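PDB 4ZOY: Sqt1 from Chaetomium thermophilum, which probably acts as a dedicated WD40-repeat chaperone that captures a newly made ribosomal protein during its translation and so serves ribosome assembly. Local coordinates for residues A[195-200]-A[255-260]; A[263-268]-A[332-337]. All coordinates share one frame; numbering follows the deposited sequence.

Contact 1: residues A[195-200]-A[255-260]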
loop_
_atom_site.group_PDB
_atom_site.type_symbol
_atom_site.label_atom_id
_atom_site.label_comp_id
_atom_site.label_asym_id
_atom_site.label_seq_id
_atom_site.Cartn_x
_atom_site.Cartn_y
_atom_site.Cartn_z
ATOM N N ALA A 195 -5.862 -7.446 1.569
ATOM C CA ALA A 195 -5.519 -6.228 0.840
ATOM C C ALA A 195 -6.750 -5.562 0.260
ATOM O O ALA A 195 -7.768 -6.218 0.007
ATOM C CB ALA A 195 -4.509 -6.520 -0.293
ATOM N N GLY A 196 -6.623 -4.261 0.011
ATOM C CA GLY A 196 -7.676 -3.467 -0.601
ATOM C C GLY A 196 -7.122 -2.360 -1.465
ATOM O O GLY A 196 -6.033 -1.846 -1.215
ATOM N N ALA A 197 -7.883 -1.985 -2.489
ATOM C CA ALA A 197 -7.509 -0.897 -3.374
ATOM C C ALA A 197 -8.747 -0.235 -3.928
ATOM O O ALA A 197 -9.679 -0.900 -4.370
ATOM C CB ALA A 197 -6.617 -1.397 -4.505
ATOM N N TRP A 198 -8.738 1.086 -3.923
ATOM C CA TRP A 198 -9.831 1.826 -4.541
ATOM C C TRP A 198 -9.620 1.965 -6.031
ATOM O O TRP A 198 -8.484 2.027 -6.500
ATOM C CB TRP A 198 -9.937 3.223 -3.944
ATOM C CG TRP A 198 -10.335 3.298 -2.488
ATOM C CD1 TRP A 198 -9.503 3.250 -1.401
ATOM C CD2 TRP A 198 -11.654 3.516 -1.972
ATOM N NE1 TRP A 198 -10.229 3.380 -0.238
ATOM C CE2 TRP A 198 -11.553 3.546 -0.565
ATOM C CE3 TRP A 198 -12.915 3.653 -2.564
ATOM C CZ2 TRP A 198 -12.668 3.734 0.257
ATOM C CZ3 TRP A 198 -14.015 3.837 -1.748
ATOM C CH2 TRP A 198 -13.885 3.876 -0.353
ATOM N N SER A 199 -10.715 2.070 -6.775
ATOM C CA SER A 199 -10.607 2.578 -8.135
ATOM C C SER A 199 -10.185 4.054 -8.097
ATOM O O SER A 199 -10.436 4.743 -7.110
ATOM C CB SER A 199 -11.937 2.407 -8.884
ATOM O OG SER A 199 -13.001 3.117 -8.242
ATOM N N PRO A 200 -9.549 4.551 -9.163
ATOM C CA PRO A 200 -9.083 5.945 -9.164
ATOM C C PRO A 200 -10.190 6.976 -8.938
ATOM O O PRO A 200 -9.894 8.025 -8.352
ATOM C CB PRO A 200 -8.462 6.101 -10.559
ATOM C CG PRO A 200 -7.977 4.707 -10.884
ATOM C CD PRO A 200 -9.043 3.798 -10.328
ATOM N N VAL A 255 -3.767 -6.636 -4.426
ATOM C CA VAL A 255 -4.801 -6.139 -5.324
ATOM C C VAL A 255 -4.420 -4.735 -5.779
ATOM O O VAL A 255 -3.829 -3.964 -5.023
ATOM C CB VAL A 255 -6.200 -6.168 -4.641
ATOM C CG1 VAL A 255 -6.245 -5.245 -3.431
ATOM C CG2 VAL A 255 -7.310 -5.801 -5.626
ATOM N N ALA A 256 -4.744 -4.425 -7.030
ATOM C CA ALA A 256 -4.482 -3.121 -7.615
ATOM C C ALA A 256 -5.516 -2.859 -8.703
ATOM O O ALA A 256 -5.982 -3.783 -9.381
ATOM C CB ALA A 256 -3.064 -3.038 -8.175
ATOM N N VAL A 257 -5.893 -1.594 -8.858
ATOM C CA VAL A 257 -6.839 -1.196 -9.894
ATOM C C VAL A 257 -6.126 -0.317 -10.927
ATOM O O VAL A 257 -5.287 0.497 -10.575
ATOM C CB VAL A 257 -8.051 -0.459 -9.277
ATOM C CG1 VAL A 257 -9.018 -0.020 -10.375
ATOM C CG2 VAL A 257 -8.770 -1.358 -8.283
ATOM N N SER A 258 -6.444 -0.501 -12.211
ATOM C CA SER A 258 -5.758 0.221 -13.286
ATOM C C SER A 258 -6.133 1.702 -13.302
ATOM O O SER A 258 -7.164 2.080 -12.745
ATOM C CB SER A 258 -6.073 -0.426 -14.639
ATOM O OG SER A 258 -7.430 -0.203 -14.993
ATOM N N PRO A 259 -5.295 2.543 -13.928
ATOM C CA PRO A 259 -5.531 3.997 -13.868
ATOM C C PRO A 259 -6.852 4.459 -14.484
ATOM O O PRO A 259 -7.325 5.528 -14.107
ATOM C CB PRO A 259 -4.356 4.584 -14.656
ATOM C CG PRO A 259 -3.321 3.551 -14.645
ATOM C CD PRO A 259 -3.974 2.217 -14.494
ATOM N N THR A 260 -7.415 3.701 -15.420
ATOM C CA THR A 260 -8.718 4.070 -15.976
ATOM C C THR A 260 -9.876 3.466 -15.199
ATOM O O THR A 260 -11.036 3.737 -15.497
ATOM C CB THR A 260 -8.864 3.616 -17.428
ATOM O OG1 THR A 260 -8.764 2.188 -17.480
ATOM C CG2 THR A 260 -7.791 4.243 -18.304
#
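Val255 CG1 sits over the faces of the two peptide planes that join Ala195, Gly196 and Ala197, 3.6 Å from Gly196 C. The other flat group, the Trp198 indole, is carried away on the far side of its strand, where NE1 is hydrogen-bonded to Ala146 O and the ring packs on Cys148 and Pro149. The two segments belong to the first strands of consecutive blades in a WD40 beta-propeller. They run side by side, 5° from parallel with axes 5.9 Å apart, yet no hydrogen bond crosses between them, since each strand pairs within its own four-stranded sheet. Side chains fill the gap instead. Small residues suit the 195-197 side, because the valines opposite can then press close to the main chain: Ala195 CB and Ala197 CB lie on Val255 CG1, the first at 3.8 Å. That methyl reaches the backbone because chi1 of 63° sets CG1 between the N and the carbonyl carbon of Val255. Val257 is turned otherwise, with CG1 anti to its N (179°); this branch meets Ser199 CA at 3.8 Å, while CG2 rests near Trp198 O. Ser199 OG is hydrogen-bonded to Asp201 OD1 and Leu204 N, which ties down the turn that follows the strand. Beyond it the Pro200 ring, a stiff apolar group in an exposed turn, brings CG to 3.3 Å from Ser258 O and 3.4 Å from Pro259 O.

Contact 2: residues A[263-268]-A[332-337]; sequences VVAVGG and ESLAFS
The ring of Phe336 meets two small apolar groups at its outer end: Val263 CG2 lies 3.8 Å from CZ, and Ala265 CB the same distance from CE2. Phe336 holds CG anti to its carbonyl carbon (chi1 -74°), which swings the ring across the gap; the Val263 and Phe336 side chains run at about a right angle to each other, and the methyls approach the ring obliquely. Leu334, two residues back on the same side of its strand, uses a similar chi1 with an extended second torsion (166°), driving CD1 onto the main chain: it lies 3.3 Å from Gly267 N and 3.5 Å from Val266 C. Glycine fits here, as a beta carbon on residue 267 would come within about 3.1 Å of that methyl. Ala265, short enough to sit between both large side chains, also touches Leu334 CD1. Replacing Phe336 by an alanine would take away the ring and is likely to open a gap between the sheets, leaving Val263 CG2 and Ala265 CB without the aromatic part of their packing. Leu343 and Pro259 also touch the Phe336 side chain. Ala265 reaches Leu343 of strand 342-347 too, and strand 263-268, the second of its blade, thus packs on the first two strands of the next.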
loop_
_atom_site.group_PDB
_atom_site.type_symbol
_atom_site.label_atom_id
_atom_site.label_comp_id
_atom_site.label_asym_id
_atom_site.label_seq_id
_atom_site.Cartn_x
_atom_site.Cartn_y
_atom_site.Cartn_z
ATOM N N VAL A 263 -9.906 -2.310 -15.087
ATOM C CA VAL A 263 -9.644 -3.649 -14.571
ATOM C C VAL A 263 -9.074 -3.619 -13.171
ATOM O O VAL A 263 -8.505 -2.619 -12.728
ATOM C CB VAL A 263 -8.661 -4.467 -15.470
ATOM C CG1 VAL A 263 -9.166 -4.540 -16.911
ATOM C CG2 VAL A 263 -7.277 -3.873 -15.445
ATOM N N VAL A 264 -9.227 -4.750 -12.501
ATOM C CA VAL A 264 -8.563 -4.990 -11.234
ATOM C C VAL A 264 -7.643 -6.200 -11.395
ATOM O O VAL A 264 -8.001 -7.177 -12.064
ATOM C CB VAL A 264 -9.593 -5.202 -10.086
ATOM C CG1 VAL A 264 -10.544 -6.360 -10.392
ATOM C CG2 VAL A 264 -8.892 -5.409 -8.750
ATOM N N ALA A 265 -6.440 -6.101 -10.822
ATOM C CA ALA A 265 -5.504 -7.228 -10.750
ATOM C C ALA A 265 -5.470 -7.746 -9.333
ATOM O O ALA A 265 -5.390 -6.958 -8.387
ATOM C CB ALA A 265 -4.114 -6.805 -11.186
ATOM N N VAL A 266 -5.529 -9.068 -9.181
ATOM C CA VAL A 266 -5.347 -9.692 -7.872
ATOM C C VAL A 266 -4.155 -10.630 -7.953
ATOM O O VAL A 266 -3.890 -11.231 -8.988
ATOM C CB VAL A 266 -6.596 -10.463 -7.373
ATOM C CG1 VAL A 266 -7.787 -9.518 -7.287
ATOM C CG2 VAL A 266 -6.932 -11.645 -8.286
ATOM N N GLY A 267 -3.409 -10.704 -6.864
ATOM C CA GLY A 267 -2.208 -11.518 -6.827
ATOM C C GLY A 267 -2.269 -12.438 -5.638
ATOM O O GLY A 267 -2.768 -12.077 -4.572
ATOM N N GLY A 268 -1.777 -13.657 -5.816
ATOM C CA GLY A 268 -1.885 -14.618 -4.744
ATOM C C GLY A 268 -0.824 -15.692 -4.736
ATOM O O GLY A 268 0.269 -15.507 -5.248
ATOM N N GLU A 332 2.945 -10.566 -3.470
ATOM C CA GLU A 332 2.673 -9.772 -2.283
ATOM C C GLU A 332 2.424 -8.304 -2.604
ATOM O O GLU A 332 1.930 -7.564 -1.744
ATOM C CB GLU A 332 3.829 -9.893 -1.291
ATOM C CG GLU A 332 3.913 -11.268 -0.618
ATOM C CD GLU A 332 2.754 -11.547 0.339
ATOM O OE1 GLU A 332 1.964 -10.620 0.627
ATOM O OE2 GLU A 332 2.636 -12.702 0.815
ATOM N N SER A 333 2.743 -7.885 -3.830
ATOM C CA SER A 333 2.570 -6.491 -4.189
ATOM C C SER A 333 2.326 -6.355 -5.691
ATOM O O SER A 333 3.027 -6.967 -6.491
ATOM C CB SER A 333 3.804 -5.684 -3.746
ATOM O OG SER A 333 3.632 -4.319 -4.075
ATOM N N LEU A 334 1.325 -5.546 -6.047
ATOM C CA LEU A 334 0.907 -5.298 -7.422
ATOM C C LEU A 334 0.775 -3.802 -7.628
ATOM O O LEU A 334 0.217 -3.115 -6.768
ATOM C CB LEU A 334 -0.456 -5.943 -7.724
ATOM C CG LEU A 334 -0.521 -7.442 -7.973
ATOM C CD1 LEU A 334 -1.978 -7.915 -7.894
ATOM C CD2 LEU A 334 0.074 -7.723 -9.328
ATOM N N ALA A 335 1.251 -3.305 -8.762
ATOM C CA ALA A 335 1.048 -1.896 -9.096
ATOM C C ALA A 335 0.922 -1.686 -10.584
ATOM O O ALA A 335 1.746 -2.163 -11.369
ATOM C CB ALA A 335 2.185 -1.058 -8.547
ATOM N N PHE A 336 -0.134 -0.983 -10.981
ATOM C CA PHE A 336 -0.232 -0.460 -12.333
ATOM C C PHE A 336 0.543 0.844 -12.445
ATOM O O PHE A 336 0.466 1.698 -11.553
ATOM C CB PHE A 336 -1.693 -0.201 -12.723
ATOM C CG PHE A 336 -2.492 -1.446 -13.001
ATOM C CD1 PHE A 336 -2.543 -1.984 -14.280
ATOM C CD2 PHE A 336 -3.208 -2.059 -11.990
ATOM C CE1 PHE A 336 -3.298 -3.125 -14.542
ATOM C CE2 PHE A 336 -3.965 -3.199 -12.242
ATOM C CZ PHE A 336 -4.012 -3.724 -13.524
ATOM N N SER A 337 1.277 1.011 -13.534
ATOM C CA SER A 337 1.889 2.298 -13.805
ATOM C C SER A 337 0.807 3.343 -14.012
ATOM O O SER A 337 -0.192 3.072 -14.679
ATOM C CB SER A 337 2.785 2.223 -15.034
ATOM O OG SER A 337 3.219 3.520 -15.422
#

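The blade that begins with strands 252-257 and 263-268 takes part in both contacts, with a different face each time. Val255 and Val257 project toward 195-200, whereas Ala256 points the other way and joins Ala265 in covering Leu334 and Phe336. Within the sheet, Ala256 O and Ala265 N, 2.8 Å apart, are probably hydrogen-bonded, tying the two contacts together. Contact 1 is partly buried and runs out into exposed prolines; it is valine and alanine against backbone. Contact 2 is more deeply buried, though Val263 and Phe336 keep some exposure, and relies on larger side chains. Neither has a hydrogen bond across its two segments, so apolar packing carries both; elsewhere blades also share polar bonds, as between Trp198 NE1 and Ala146 O.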